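Local coordinates for protein ribonucleoside-diphosphate reductase, alpha chain (Actinobacillus ureae ATCC 25976, PDB 6DQX) that probably reduces ribonucleoside diphosphates to deoxyribonucleotides as the catalytic subunit of a class Id ribonucleotide reductase, at residues 280-294 and 335-349. Sequence-based numbering, arbitrary orientation.
Sequences LPSSNDESFVCCLSS and RAHRFATRHRALGLG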
ATOM      1  N   LEU A 280      19.928   0.860 -15.461  1.00 10.62           N
ATOM      2  CA  LEU A 280      20.430  -0.266 -14.675  1.00 10.58           C
ATOM      3  C   LEU A 280      19.360  -1.369 -14.640  1.00 11.03           C
ATOM      4  O   LEU A 280      18.168  -1.076 -14.800  1.00 10.71           O
ATOM      5  CB  LEU A 280      20.765   0.151 -13.253  1.00 10.44           C
ATOM      6  CG  LEU A 280      21.858   1.206 -13.107  1.00 10.33           C
ATOM      7  CD1 LEU A 280      21.924   1.693 -11.667  1.00 10.01           C
ATOM      8  CD2 LEU A 280      23.198   0.629 -13.552  1.00 10.29           C
ATOM      9  N   PRO A 281      19.797  -2.622 -14.482  1.00 11.27           N
ATOM     10  CA  PRO A 281      18.877  -3.754 -14.532  1.00 11.63           C
ATOM     11  C   PRO A 281      18.203  -3.968 -13.181  1.00 12.42           C
ATOM     12  O   PRO A 281      18.859  -3.870 -12.132  1.00 12.49           O
ATOM     13  CB  PRO A 281      19.797  -4.935 -14.855  1.00 11.97           C
ATOM     14  CG  PRO A 281      21.118  -4.565 -14.283  1.00 11.58           C
ATOM     15  CD  PRO A 281      21.202  -3.072 -14.522  1.00 11.97           C
ATOM     16  N   SER A 282      16.905  -4.246 -13.220  1.00 12.75           N
ATOM     17  CA  SER A 282      16.155  -4.647 -12.026  1.00 12.98           C
ATOM     18  C   SER A 282      15.538  -6.011 -12.322  1.00 13.19           C
ATOM     19  O   SER A 282      15.405  -6.402 -13.480  1.00 12.27           O
ATOM     20  CB  SER A 282      15.108  -3.601 -11.666  1.00 13.19           C
ATOM     21  OG  SER A 282      14.313  -3.278 -12.780  1.00 13.13           O
ATOM     22  N   SER A 283      15.219  -6.767 -11.267  1.00 14.34           N
ATOM     23  CA  SER A 283      14.725  -8.140 -11.453  1.00 14.62           C
ATOM     24  C   SER A 283      13.929  -8.549 -10.225  1.00 15.31           C
ATOM     25  O   SER A 283      13.831  -7.802  -9.273  1.00 13.81           O
ATOM     26  CB  SER A 283      15.904  -9.102 -11.586  1.00 15.59           C
ATOM     27  OG  SER A 283      16.623  -9.097 -10.384  1.00 16.29           O
ATOM     28  N   ASN A 284      13.416  -9.775 -10.237  1.00 18.30           N
ATOM     29  CA  ASN A 284      12.757 -10.368  -9.059  1.00 21.19           C
ATOM     30  C   ASN A 284      13.594 -10.301  -7.765  1.00 20.80           C
ATOM     31  O   ASN A 284      13.025 -10.124  -6.678  1.00 22.63           O
ATOM     32  CB  ASN A 284      12.384 -11.848  -9.347  1.00 24.21           C
ATOM     33  CG  ASN A 284      11.240 -11.999 -10.336  1.00 28.87           C
ATOM     34  OD1 ASN A 284      11.349 -12.738 -11.330  1.00 34.76           O
ATOM     35  ND2 ASN A 284      10.134 -11.308 -10.080  1.00 31.92           N
ATOM     36  N   ASP A 285      14.924 -10.381  -7.879  1.00 17.98           N
ATOM     37  CA  ASP A 285      15.822 -10.389  -6.728  1.00 19.14           C
ATOM     38  C   ASP A 285      16.639  -9.102  -6.469  1.00 17.05           C
ATOM     39  O   ASP A 285      17.235  -8.988  -5.408  1.00 16.19           O
ATOM     40  CB  ASP A 285      16.783 -11.600  -6.795  1.00 21.93           C
ATOM     41  CG  ASP A 285      17.629 -11.631  -8.073  1.00 24.97           C
ATOM     42  OD1 ASP A 285      17.138 -12.176  -9.092  1.00 29.15           O
ATOM     43  OD2 ASP A 285      18.786 -11.143  -8.077  1.00 26.41           O
ATOM     44  N   GLU A 286      16.644  -8.152  -7.416  1.00 14.95           N
ATOM     45  CA  GLU A 286      17.447  -6.939  -7.316  1.00 14.60           C
ATOM     46  C   GLU A 286      16.668  -5.681  -7.715  1.00 13.27           C
ATOM     47  O   GLU A 286      16.037  -5.659  -8.743  1.00 13.70           O
ATOM     48  CB  GLU A 286      18.678  -7.072  -8.202  1.00 15.25           C
ATOM     49  CG  GLU A 286      19.755  -7.970  -7.605  1.00 15.86           C
ATOM     50  CD  GLU A 286      21.038  -7.990  -8.432  1.00 17.42           C
ATOM     51  OE1 GLU A 286      20.984  -7.990  -9.675  1.00 16.69           O
ATOM     52  OE2 GLU A 286      22.126  -8.033  -7.836  1.00 19.07           O
ATOM     53  N   SER A 287      16.766  -4.647  -6.898  1.00 12.87           N
ATOM     54  CA  SER A 287      16.214  -3.311  -7.220  1.00 12.47           C
ATOM     55  C   SER A 287      17.437  -2.392  -7.406  1.00 12.51           C
ATOM     56  O   SER A 287      18.309  -2.326  -6.536  1.00 12.27           O
ATOM     57  CB  SER A 287      15.343  -2.808  -6.092  1.00 12.58           C
ATOM     58  OG  SER A 287      14.202  -3.642  -6.007  1.00 13.12           O
ATOM     59  N   PHE A 288      17.524  -1.713  -8.544  1.00 11.61           N
ATOM     60  CA  PHE A 288      18.699  -0.856  -8.766  1.00 11.73           C
ATOM     61  C   PHE A 288      18.721   0.328  -7.831  1.00 12.43           C
ATOM     62  O   PHE A 288      17.674   0.891  -7.491  1.00 13.48           O
ATOM     63  CB  PHE A 288      18.880  -0.469 -10.241  1.00 10.76           C
ATOM     64  CG  PHE A 288      17.816   0.444 -10.818  1.00 10.44           C
ATOM     65  CD1 PHE A 288      17.738   1.780 -10.470  1.00 10.88           C
ATOM     66  CD2 PHE A 288      16.946  -0.033 -11.788  1.00 11.02           C
ATOM     67  CE1 PHE A 288      16.778   2.621 -11.067  1.00 10.68           C
ATOM     68  CE2 PHE A 288      15.993   0.798 -12.377  1.00 10.67           C
ATOM     69  CZ  PHE A 288      15.913   2.106 -12.010  1.00 10.60           C
ATOM     70  N   VAL A 289      19.931   0.662  -7.373  1.00 13.03           N
ATOM     71  CA  VAL A 289      20.217   1.897  -6.687  1.00 13.27           C
ATOM     72  C   VAL A 289      21.512   2.473  -7.247  1.00 14.43           C
ATOM     73  O   VAL A 289      22.347   1.754  -7.793  1.00 13.61           O
ATOM     74  CB  VAL A 289      20.320   1.725  -5.160  1.00 13.79           C
ATOM     75  CG1 VAL A 289      18.984   1.293  -4.579  1.00 14.50           C
ATOM     76  CG2 VAL A 289      21.375   0.690  -4.777  1.00 13.91           C
ATOM     77  N   CYS A 290      21.694   3.769  -7.037  1.00 15.19           N
ATOM     78  CA  CYS A 290      22.885   4.463  -7.548  1.00 16.60           C
ATOM     79  C   CYS A 290      23.080   5.738  -6.740  1.00 17.61           C
ATOM     80  O   CYS A 290      22.147   6.240  -6.129  1.00 18.83           O
ATOM     81  CB  CYS A 290      22.670   4.787  -9.028  1.00 17.08           C
ATOM     82  SG  CYS A 290      24.160   5.207  -9.945  1.00 19.42           S
ATOM     83  N   CYS A 291      24.288   6.261  -6.719  1.00 17.90           N
ATOM     84  CA  CYS A 291      24.531   7.537  -6.072  1.00 18.30           C
ATOM     85  C   CYS A 291      25.168   8.451  -7.078  1.00 17.97           C
ATOM     86  O   CYS A 291      25.678   8.000  -8.111  1.00 18.23           O
ATOM     87  CB  CYS A 291      25.401   7.394  -4.853  1.00 20.60           C
ATOM     88  SG  CYS A 291      26.982   6.643  -5.189  1.00 22.88           S
ATOM     89  N   LEU A 292      25.120   9.727  -6.790  1.00 15.82           N
ATOM     90  CA  LEU A 292      25.576  10.709  -7.755  1.00 16.03           C
ATOM     91  C   LEU A 292      26.290  11.843  -7.102  1.00 14.19           C
ATOM     92  O   LEU A 292      26.098  12.141  -5.928  1.00 13.08           O
ATOM     93  CB  LEU A 292      24.420  11.216  -8.610  1.00 18.20           C
ATOM     94  CG  LEU A 292      23.380  12.194  -8.092  1.00 20.18           C
ATOM     95  CD1 LEU A 292      23.858  13.641  -8.163  1.00 21.02           C
ATOM     96  CD2 LEU A 292      22.065  12.076  -8.871  1.00 21.82           C
ATOM     97  N   SER A 293      27.150  12.448  -7.901  1.00 12.47           N
ATOM     98  CA  SER A 293      27.720  13.741  -7.633  1.00 12.06           C
ATOM     99  C   SER A 293      28.217  14.194  -9.013  1.00 11.70           C
ATOM    100  O   SER A 293      28.163  13.410  -9.966  1.00 11.57           O
ATOM    101  CB  SER A 293      28.831  13.671  -6.582  1.00 12.10           C
ATOM    102  OG  SER A 293      28.321  13.507  -5.266  1.00 12.85           O
ATOM    103  N   SER A 294      28.621  15.446  -9.129  1.00 11.48           N
ATOM    104  CA  SER A 294      28.764  16.083 -10.455  1.00 12.30           C
ATOM    105  C   SER A 294      29.998  16.958 -10.584  1.00 11.51           C
ATOM    106  O   SER A 294      30.365  17.695  -9.657  1.00 12.21           O
ATOM    107  CB  SER A 294      27.531  16.926 -10.777  1.00 13.01           C
ATOM    108  OG  SER A 294      26.320  16.261 -10.371  1.00 15.71           O
ATOM    109  N   ARG A 335      16.465  -6.224  -1.629  1.00 16.00           N
ATOM    110  CA  ARG A 335      16.724  -6.326  -3.075  1.00 15.83           C
ATOM    111  C   ARG A 335      17.723  -5.264  -3.505  1.00 15.11           C
ATOM    112  O   ARG A 335      18.528  -5.524  -4.401  1.00 14.95           O
ATOM    113  CB  ARG A 335      15.444  -6.210  -3.908  1.00 16.40           C
ATOM    114  CG  ARG A 335      14.462  -7.348  -3.658  1.00 16.79           C
ATOM    115  CD  ARG A 335      13.515  -7.570  -4.802  1.00 17.58           C
ATOM    116  NE  ARG A 335      12.578  -6.458  -4.928  1.00 18.54           N
ATOM    117  CZ  ARG A 335      11.513  -6.440  -5.724  1.00 19.24           C
ATOM    118  NH1 ARG A 335      11.247  -7.448  -6.534  1.00 19.34           N
ATOM    119  NH2 ARG A 335      10.728  -5.368  -5.746  1.00 20.40           N
ATOM    120  N   ALA A 336      17.641  -4.084  -2.890  1.00 14.66           N
ATOM    121  CA  ALA A 336      18.570  -2.980  -3.165  1.00 14.49           C
ATOM    122  C   ALA A 336      19.935  -3.253  -2.532  1.00 15.12           C
ATOM    123  O   ALA A 336      20.982  -2.961  -3.120  1.00 13.70           O
ATOM    124  CB  ALA A 336      18.019  -1.680  -2.667  1.00 14.03           C
ATOM    125  N   HIS A 337      19.921  -3.790  -1.320  1.00 14.77           N
ATOM    126  CA  HIS A 337      21.182  -4.192  -0.666  1.00 15.34           C
ATOM    127  C   HIS A 337      21.949  -5.173  -1.536  1.00 15.15           C
ATOM    128  O   HIS A 337      23.181  -4.994  -1.742  1.00 17.02           O
ATOM    129  CB  HIS A 337      20.895  -4.799   0.706  1.00 15.21           C
ATOM    130  CG  HIS A 337      22.101  -5.372   1.372  1.00 15.39           C
ATOM    131  ND1 HIS A 337      22.989  -4.596   2.064  1.00 16.37           N
ATOM    132  CD2 HIS A 337      22.591  -6.627   1.407  1.00 15.73           C
ATOM    133  CE1 HIS A 337      23.971  -5.354   2.517  1.00 15.82           C
ATOM    134  NE2 HIS A 337      23.747  -6.591   2.142  1.00 16.03           N
ATOM    135  N   ARG A 338      21.237  -6.172  -2.072  1.00 15.21           N
ATOM    136  CA  ARG A 338      21.802  -7.172  -2.960  1.00 15.25           C
ATOM    137  C   ARG A 338      22.385  -6.502  -4.219  1.00 14.09           C
ATOM    138  O   ARG A 338      23.542  -6.743  -4.596  1.00 13.29           O
ATOM    139  CB  ARG A 338      20.755  -8.211  -3.359  1.00 16.58           C
ATOM    140  CG  ARG A 338      21.281  -9.263  -4.314  1.00 17.95           C
ATOM    141  CD  ARG A 338      20.286 -10.377  -4.508  1.00 20.12           C
ATOM    142  NE  ARG A 338      20.664 -11.244  -5.613  1.00 20.63           N
ATOM    143  CZ  ARG A 338      21.597 -12.203  -5.572  1.00 22.41           C
ATOM    144  NH1 ARG A 338      22.310 -12.449  -4.488  1.00 22.52           N
ATOM    145  NH2 ARG A 338      21.818 -12.918  -6.658  1.00 23.72           N
ATOM    146  N   PHE A 339      21.592  -5.650  -4.848  1.00 12.69           N
ATOM    147  CA  PHE A 339      22.069  -4.952  -6.037  1.00 12.30           C
ATOM    148  C   PHE A 339      23.328  -4.166  -5.798  1.00 12.37           C
ATOM    149  O   PHE A 339      24.298  -4.309  -6.551  1.00 13.72           O
ATOM    150  CB  PHE A 339      20.998  -3.998  -6.625  1.00 12.46           C
ATOM    151  CG  PHE A 339      21.467  -3.298  -7.872  1.00 11.67           C
ATOM    152  CD1 PHE A 339      22.207  -2.136  -7.784  1.00 12.28           C
ATOM    153  CD2 PHE A 339      21.182  -3.827  -9.121  1.00 11.89           C
ATOM    154  CE1 PHE A 339      22.638  -1.465  -8.923  1.00 12.27           C
ATOM    155  CE2 PHE A 339      21.627  -3.191 -10.275  1.00 12.33           C
ATOM    156  CZ  PHE A 339      22.356  -2.017 -10.174  1.00 12.39           C
ATOM    157  N   ALA A 340      23.319  -3.315  -4.782  1.00 12.15           N
ATOM    158  CA  ALA A 340      24.477  -2.498  -4.464  1.00 12.38           C
ATOM    159  C   ALA A 340      25.717  -3.359  -4.197  1.00 12.57           C
ATOM    160  O   ALA A 340      26.774  -3.084  -4.749  1.00 12.09           O
ATOM    161  CB  ALA A 340      24.233  -1.606  -3.279  1.00 11.92           C
ATOM    162  N   THR A 341      25.554  -4.395  -3.389  1.00 13.08           N
ATOM    163  CA  THR A 341      26.656  -5.341  -3.091  1.00 14.70           C
ATOM    164  C   THR A 341      27.281  -5.950  -4.366  1.00 15.52           C
ATOM    165  O   THR A 341      28.508  -6.035  -4.492  1.00 16.76           O
ATOM    166  CB  THR A 341      26.178  -6.465  -2.168  1.00 15.61           C
ATOM    167  OG1 THR A 341      25.706  -5.859  -0.961  1.00 15.01           O
ATOM    168  CG2 THR A 341      27.350  -7.455  -1.856  1.00 16.62           C
ATOM    169  N   ARG A 342      26.443  -6.387  -5.300  1.00 15.21           N
ATOM    170  CA  ARG A 342      26.932  -7.105  -6.454  1.00 15.67           C
ATOM    171  C   ARG A 342      27.390  -6.239  -7.626  1.00 15.32           C
ATOM    172  O   ARG A 342      28.241  -6.673  -8.402  1.00 14.81           O
ATOM    173  CB  ARG A 342      25.891  -8.105  -6.906  1.00 17.84           C
ATOM    174  CG  ARG A 342      25.529  -9.073  -5.800  1.00 20.01           C
ATOM    175  CD  ARG A 342      24.355  -9.926  -6.186  1.00 23.23           C
ATOM    176  NE  ARG A 342      24.678 -10.987  -7.120  1.00 25.60           N
ATOM    177  CZ  ARG A 342      24.150 -11.179  -8.333  1.00 26.21           C
ATOM    178  NH1 ARG A 342      23.244 -10.378  -8.876  1.00 28.76           N
ATOM    179  NH2 ARG A 342      24.535 -12.239  -9.013  1.00 27.11           N
ATOM    180  N   HIS A 343      26.804  -5.040  -7.764  1.00 14.27           N
ATOM    181  CA  HIS A 343      27.019  -4.155  -8.919  1.00 13.23           C
ATOM    182  C   HIS A 343      27.908  -2.956  -8.621  1.00 12.81           C
ATOM    183  O   HIS A 343      28.708  -2.562  -9.463  1.00 11.99           O
ATOM    184  CB  HIS A 343      25.669  -3.593  -9.421  1.00 13.10           C
ATOM    185  CG  HIS A 343      24.796  -4.610 -10.083  1.00 12.98           C
ATOM    186  ND1 HIS A 343      24.064  -5.562  -9.396  1.00 14.20           N
ATOM    187  CD2 HIS A 343      24.518  -4.792 -11.383  1.00 11.91           C
ATOM    188  CE1 HIS A 343      23.392  -6.300 -10.271  1.00 12.19           C
ATOM    189  NE2 HIS A 343      23.657  -5.853 -11.485  1.00 13.69           N
ATOM    190  N   ARG A 344      27.710  -2.337  -7.461  1.00 12.11           N
ATOM    191  CA  ARG A 344      28.355  -1.083  -7.103  1.00 12.54           C
ATOM    192  C   ARG A 344      28.208  -0.008  -8.198  1.00 12.53           C
ATOM    193  O   ARG A 344      29.160   0.703  -8.529  1.00 12.65           O
ATOM    194  CB  ARG A 344      29.833  -1.334  -6.761  1.00 12.94           C
ATOM    195  CG  ARG A 344      30.060  -2.363  -5.666  1.00 13.58           C
ATOM    196  CD  ARG A 344      31.515  -2.365  -5.185  1.00 13.81           C
ATOM    197  NE  ARG A 344      31.757  -1.147  -4.421  1.00 14.27           N
ATOM    198  CZ  ARG A 344      31.505  -0.979  -3.119  1.00 15.02           C
ATOM    199  NH1 ARG A 344      31.084  -1.977  -2.353  1.00 15.47           N
ATOM    200  NH2 ARG A 344      31.711   0.201  -2.557  1.00 16.07           N
ATOM    201  N   ALA A 345      27.016   0.098  -8.790  1.00 12.90           N
ATOM    202  CA  ALA A 345      26.806   1.081  -9.859  1.00 13.13           C
ATOM    203  C   ALA A 345      26.935   2.516  -9.353  1.00 13.23           C
ATOM    204  O   ALA A 345      26.420   2.842  -8.281  1.00 13.07           O
ATOM    205  CB  ALA A 345      25.447   0.881 -10.512  1.00 13.50           C
ATOM    206  N   LEU A 346      27.677   3.352 -10.096  1.00 13.07           N
ATOM    207  CA  LEU A 346      27.797   4.777  -9.817  1.00 13.78           C
ATOM    208  C   LEU A 346      27.245   5.637 -10.978  1.00 13.39           C
ATOM    209  O   LEU A 346      27.164   5.199 -12.149  1.00 12.51           O
ATOM    210  CB  LEU A 346      29.259   5.180  -9.577  1.00 13.41           C
ATOM    211  CG  LEU A 346      30.083   4.277  -8.621  1.00 13.48           C
ATOM    212  CD1 LEU A 346      31.517   4.775  -8.555  1.00 13.98           C
ATOM    213  CD2 LEU A 346      29.427   4.232  -7.244  1.00 13.80           C
ATOM    214  N   GLY A 347      26.942   6.877 -10.631  1.00 13.65           N
ATOM    215  CA  GLY A 347      26.354   7.838 -11.557  1.00 14.37           C
ATOM    216  C   GLY A 347      26.997   9.210 -11.428  1.00 14.44           C
ATOM    217  O   GLY A 347      26.363  10.150 -10.967  1.00 16.46           O
ATOM    218  N   LEU A 348      28.259   9.324 -11.824  1.00 12.90           N
ATOM    219  CA  LEU A 348      28.950  10.606 -11.815  1.00 12.93           C
ATOM    220  C   LEU A 348      28.420  11.421 -13.013  1.00 12.10           C
ATOM    221  O   LEU A 348      28.384  10.923 -14.155  1.00 12.08           O
ATOM    222  CB  LEU A 348      30.459  10.400 -11.934  1.00 13.76           C
ATOM    223  CG  LEU A 348      31.348  11.663 -11.966  1.00 14.24           C
ATOM    224  CD1 LEU A 348      32.669  11.377 -11.253  1.00 15.23           C
ATOM    225  CD2 LEU A 348      31.583  12.185 -13.394  1.00 15.17           C
ATOM    226  N   GLY A 349      28.006  12.645 -12.743  1.00 12.08           N
ATOM    227  CA  GLY A 349      27.390  13.534 -13.722  1.00 11.50           C
ATOM    228  C   GLY A 349      28.150  14.823 -13.901  1.00 11.63           C
ATOM    229  O   GLY A 349      29.316  14.940 -13.507  1.00 10.31           O
TER
HETATM  230  O   HOH W   1       9.379  -9.352  -8.417  1.00 29.29           O
HETATM  231  O   HOH W   2      24.776   0.497  -6.925  1.00 20.31           O
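Glu-286, in the loop before strand 288-296, reaches across to Arg-342 and His-343 of helix 335-343. Its CB sits at the edge of the Phe-339 ring, 4.2 Å from Phe-339 CB. CG crosses the aliphatic part of Arg-338 at about a right angle, 3.9 Å from Arg-338 CG. With chi2 at -174° the chain runs on extended, carrying the carboxylate to the last helical turn. There OE2 takes a 2.8 Å salt bridge from Arg-342 NH1, which lies well above the carboxylate plane, while OE1 comes within 3.0 Å of His-343 CE1 at the imidazole edge. One turn back, Asp-285 OD2 pairs with Arg-338 NE at 3.1 Å, and Arg-338 NH2 lies over the centre of the Arg-342 guanidinium, planes nearly parallel.

Deeper in, Phe-339 is sandwiched: His-343 covers one face, and Phe-288 CA makes a CH-pi contact over the other, 3.7 Å from the centroid. Arg-335 gives NH1 to Asn-284 O and NH2 to Glu-123. Beyond the helix the chain turns into strand 347-351, where Gly-349 N bonds Ser-293 O at 2.9 Å in the parallel pairing of the barrel domain. The two carboxylates probably balance the charge of the overlapping arginines and tie loop to helix.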